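Local coordinates for protein 4-alpha-glucanotransferase (Corynebacterium glutamicum, PDB 5B68) that belongs to the amylomaltase (disproportionating enzyme) family, joining an N-terminal beta-sandwich domain to a TIM-barrel-type glucanotransferase domain, at residues K134-L146 with S154-L166. Residues are numbered along the deposited sequence; the frame is centred on the assembly and turned at random.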
# COMPACT_ATOMS: atom_id res chain seq x y z
N LYS A 134 -35.01 -3.28 -2.02
CA LYS A 134 -34.36 -3.40 -0.75
C LYS A 134 -33.73 -4.75 -0.66
O LYS A 134 -34.35 -5.80 -0.88
CB LYS A 134 -35.44 -3.27 0.35
CG LYS A 134 -34.92 -3.01 1.72
CD LYS A 134 -36.06 -2.64 2.68
CE LYS A 134 -37.18 -3.66 2.72
NZ LYS A 134 -38.30 -3.24 3.65
N ILE A 135 -32.45 -4.78 -0.33
CA ILE A 135 -31.80 -6.03 -0.08
C ILE A 135 -32.16 -6.59 1.33
O ILE A 135 -32.42 -5.81 2.23
CB ILE A 135 -30.26 -5.98 -0.26
CG1 ILE A 135 -29.59 -5.11 0.80
CG2 ILE A 135 -29.90 -5.43 -1.63
CD1 ILE A 135 -28.05 -5.19 0.70
N PRO A 136 -32.09 -7.91 1.47
CA PRO A 136 -32.28 -8.58 2.76
C PRO A 136 -31.15 -8.21 3.69
O PRO A 136 -30.06 -7.95 3.23
CB PRO A 136 -32.17 -10.06 2.41
CG PRO A 136 -32.27 -10.16 0.95
CD PRO A 136 -31.83 -8.86 0.39
N GLY A 137 -31.43 -8.20 4.98
CA GLY A 137 -30.48 -7.81 5.99
C GLY A 137 -29.58 -8.92 6.47
O GLY A 137 -28.79 -8.71 7.36
N ASP A 138 -29.75 -10.10 5.91
CA ASP A 138 -29.01 -11.29 6.34
C ASP A 138 -28.12 -11.93 5.27
O ASP A 138 -27.92 -13.12 5.30
CB ASP A 138 -29.95 -12.33 6.94
CG ASP A 138 -30.88 -12.94 5.93
OD1 ASP A 138 -30.97 -12.42 4.81
OD2 ASP A 138 -31.51 -13.95 6.25
N LEU A 139 -27.65 -11.16 4.31
CA LEU A 139 -26.72 -11.69 3.34
C LEU A 139 -25.35 -11.94 3.98
O LEU A 139 -24.93 -11.20 4.84
CB LEU A 139 -26.57 -10.73 2.17
CG LEU A 139 -27.83 -10.35 1.39
CD1 LEU A 139 -27.48 -9.43 0.25
CD2 LEU A 139 -28.55 -11.57 0.86
N PRO A 140 -24.67 -12.98 3.55
CA PRO A 140 -23.31 -13.25 4.02
C PRO A 140 -22.38 -12.21 3.46
O PRO A 140 -22.67 -11.61 2.40
CB PRO A 140 -23.01 -14.65 3.44
CG PRO A 140 -23.87 -14.77 2.25
CD PRO A 140 -25.10 -13.98 2.52
N LEU A 141 -21.21 -12.11 4.06
CA LEU A 141 -20.10 -11.33 3.50
C LEU A 141 -19.75 -11.84 2.14
O LEU A 141 -19.91 -13.01 1.89
CB LEU A 141 -18.89 -11.44 4.42
CG LEU A 141 -19.05 -10.91 5.84
CD1 LEU A 141 -17.71 -11.00 6.56
CD2 LEU A 141 -19.47 -9.48 5.87
N GLY A 142 -19.34 -10.96 1.24
CA GLY A 142 -18.69 -11.43 0.02
C GLY A 142 -19.17 -10.72 -1.20
O GLY A 142 -19.70 -9.59 -1.17
N TRP A 143 -18.87 -11.38 -2.32
CA TRP A 143 -18.94 -10.81 -3.64
C TRP A 143 -20.09 -11.42 -4.41
O TRP A 143 -19.94 -12.43 -5.04
CB TRP A 143 -17.61 -11.06 -4.37
CG TRP A 143 -16.52 -10.37 -3.67
CD1 TRP A 143 -15.78 -10.84 -2.64
CD2 TRP A 143 -16.11 -9.03 -3.89
NE1 TRP A 143 -14.91 -9.88 -2.21
CE2 TRP A 143 -15.10 -8.76 -2.97
CE3 TRP A 143 -16.49 -8.04 -4.78
CZ2 TRP A 143 -14.45 -7.53 -2.92
CZ3 TRP A 143 -15.85 -6.84 -4.74
CH2 TRP A 143 -14.85 -6.58 -3.81
N HIS A 144 -21.23 -10.76 -4.30
CA HIS A 144 -22.48 -11.16 -4.91
C HIS A 144 -22.83 -10.32 -6.14
O HIS A 144 -22.07 -9.48 -6.55
CB HIS A 144 -23.60 -11.10 -3.88
CG HIS A 144 -23.20 -11.63 -2.54
ND1 HIS A 144 -22.50 -12.80 -2.39
CD2 HIS A 144 -23.33 -11.11 -1.31
CE1 HIS A 144 -22.27 -13.00 -1.11
NE2 HIS A 144 -22.75 -11.99 -0.43
N LYS A 145 -23.97 -10.62 -6.74
CA LYS A 145 -24.45 -9.86 -7.87
C LYS A 145 -25.94 -9.56 -7.79
O LYS A 145 -26.70 -10.37 -7.34
CB LYS A 145 -24.18 -10.63 -9.15
CG LYS A 145 -22.72 -10.67 -9.54
CD LYS A 145 -22.60 -10.84 -11.04
CE LYS A 145 -21.16 -11.00 -11.47
NZ LYS A 145 -21.10 -11.63 -12.81
N LEU A 146 -26.31 -8.39 -8.28
CA LEU A 146 -27.68 -8.06 -8.54
C LEU A 146 -27.93 -8.24 -10.03
O LEU A 146 -27.15 -7.85 -10.85
CB LEU A 146 -28.01 -6.63 -8.14
CG LEU A 146 -28.32 -6.37 -6.68
CD1 LEU A 146 -28.13 -4.91 -6.32
CD2 LEU A 146 -29.71 -6.85 -6.31
N SER A 154 -31.33 -6.79 -20.20
CA SER A 154 -30.79 -7.34 -18.97
C SER A 154 -29.63 -6.46 -18.48
O SER A 154 -29.01 -5.72 -19.24
CB SER A 154 -30.40 -8.81 -19.11
OG SER A 154 -29.31 -8.93 -20.00
N ALA A 155 -29.37 -6.54 -17.17
CA ALA A 155 -28.28 -5.77 -16.52
C ALA A 155 -27.82 -6.52 -15.28
O ALA A 155 -28.55 -7.38 -14.72
CB ALA A 155 -28.70 -4.36 -16.14
N GLU A 156 -26.59 -6.23 -14.84
CA GLU A 156 -26.12 -6.84 -13.60
C GLU A 156 -25.19 -5.81 -12.95
O GLU A 156 -24.65 -4.96 -13.62
CB GLU A 156 -25.35 -8.15 -13.83
CG GLU A 156 -24.14 -8.01 -14.72
CD GLU A 156 -23.35 -9.31 -14.70
OE1 GLU A 156 -22.30 -9.39 -14.00
OE2 GLU A 156 -23.88 -10.28 -15.26
N CYS A 157 -25.04 -5.90 -11.64
CA CYS A 157 -24.04 -5.14 -10.95
C CYS A 157 -23.52 -5.92 -9.75
O CYS A 157 -24.15 -6.85 -9.30
CB CYS A 157 -24.52 -3.76 -10.58
SG CYS A 157 -25.65 -3.73 -9.17
N GLY A 158 -22.32 -5.59 -9.26
CA GLY A 158 -21.84 -6.23 -8.04
C GLY A 158 -22.70 -5.75 -6.89
O GLY A 158 -23.15 -4.61 -6.89
N LEU A 159 -22.87 -6.64 -5.95
CA LEU A 159 -23.48 -6.42 -4.65
C LEU A 159 -22.52 -6.98 -3.62
O LEU A 159 -22.32 -8.22 -3.53
CB LEU A 159 -24.83 -7.16 -4.52
CG LEU A 159 -25.52 -7.07 -3.14
CD1 LEU A 159 -25.80 -5.66 -2.67
CD2 LEU A 159 -26.83 -7.85 -3.08
N ILE A 160 -21.87 -6.08 -2.88
CA ILE A 160 -20.72 -6.43 -2.10
C ILE A 160 -21.06 -6.15 -0.65
O ILE A 160 -21.38 -5.02 -0.31
CB ILE A 160 -19.54 -5.59 -2.56
CG1 ILE A 160 -19.26 -5.85 -4.07
CG2 ILE A 160 -18.31 -5.97 -1.75
CD1 ILE A 160 -18.67 -4.67 -4.74
N ILE A 161 -20.97 -7.15 0.17
CA ILE A 161 -21.39 -7.06 1.56
C ILE A 161 -20.14 -7.13 2.49
O ILE A 161 -19.31 -8.06 2.41
CB ILE A 161 -22.35 -8.21 1.86
CG1 ILE A 161 -23.58 -8.20 0.90
CG2 ILE A 161 -22.79 -8.16 3.30
CD1 ILE A 161 -24.42 -6.91 0.96
N THR A 162 -20.00 -6.11 3.32
CA THR A 162 -18.75 -5.85 3.99
C THR A 162 -18.94 -5.93 5.50
O THR A 162 -20.05 -5.78 6.01
CB THR A 162 -18.20 -4.51 3.60
OG1 THR A 162 -18.98 -3.47 4.17
CG2 THR A 162 -18.06 -4.32 2.07
N PRO A 163 -17.88 -6.32 6.22
CA PRO A 163 -18.07 -6.48 7.68
C PRO A 163 -18.11 -5.18 8.46
O PRO A 163 -17.38 -4.23 8.16
CB PRO A 163 -16.88 -7.37 8.08
CG PRO A 163 -15.83 -6.94 7.12
CD PRO A 163 -16.53 -6.75 5.81
N ALA A 164 -18.93 -5.16 9.51
CA ALA A 164 -18.96 -4.01 10.38
C ALA A 164 -17.58 -3.70 11.07
O ALA A 164 -17.22 -2.56 11.18
CB ALA A 164 -20.08 -4.18 11.43
N ARG A 165 -16.84 -4.75 11.48
CA ARG A 165 -15.61 -4.59 12.22
C ARG A 165 -14.69 -5.80 12.03
O ARG A 165 -15.11 -6.96 12.07
CB ARG A 165 -15.94 -4.42 13.69
CG ARG A 165 -14.76 -3.93 14.57
CD ARG A 165 -15.19 -3.87 16.04
NE ARG A 165 -14.04 -3.58 16.95
CZ ARG A 165 -13.45 -2.40 17.09
NH1 ARG A 165 -12.49 -2.29 18.00
NH2 ARG A 165 -13.81 -1.31 16.38
N LEU A 166 -13.43 -5.51 11.79
CA LEU A 166 -12.37 -6.51 11.71
C LEU A 166 -12.21 -7.21 13.09
O LEU A 166 -12.05 -6.51 14.09
CB LEU A 166 -11.05 -5.80 11.37
CG LEU A 166 -10.97 -5.35 9.95
CD1 LEU A 166 -9.92 -4.30 9.77
CD2 LEU A 166 -10.72 -6.55 9.04
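Gly142, His144 and Leu146 pair antiparallel with Ile161, Leu159 and Cys157, each pair closed by two backbone hydrogen bonds, making the arms of a beta hairpin; the axes of segments 142-146 and 154-162 approach to 4.1 Å. Leu159 and Ile161 point to one face, where the loop before Gly142 covers them. From that loop Ile135 CD1 meets Ile161 CD1 tip to tip at 4.0 Å, while Leu139 lies across Leu159, its CD1 3.7 Å from Leu159 CD2. His144 ties the loop down: NE2 donates a straight bond to Pro140 O (2.9 Å, 178°), in the ring plane though above the carbonyl plane, and CD2 rests 3.7 Å from Ile161 CG1. Glu104 N bonds to ND1, so both ring nitrogens are held. On the reverse face, Ile160 lays CG2 over the six-membered ring of Trp143, a CH-pi contact 4.0 Å from the centroid. Toward solvent, the extended chain of Lys145 brings NZ to the syn lone pair of Glu156 OE1, a 2.8 Å salt bridge. In the N-terminal beta sandwich, strand 98-102 flanks one arm and, with 108-114, covers Leu146; strand 76-80 flanks the other. Trp143 is buried against helix 487-500, where Glu497 accepts a hydrogen bond from NE1.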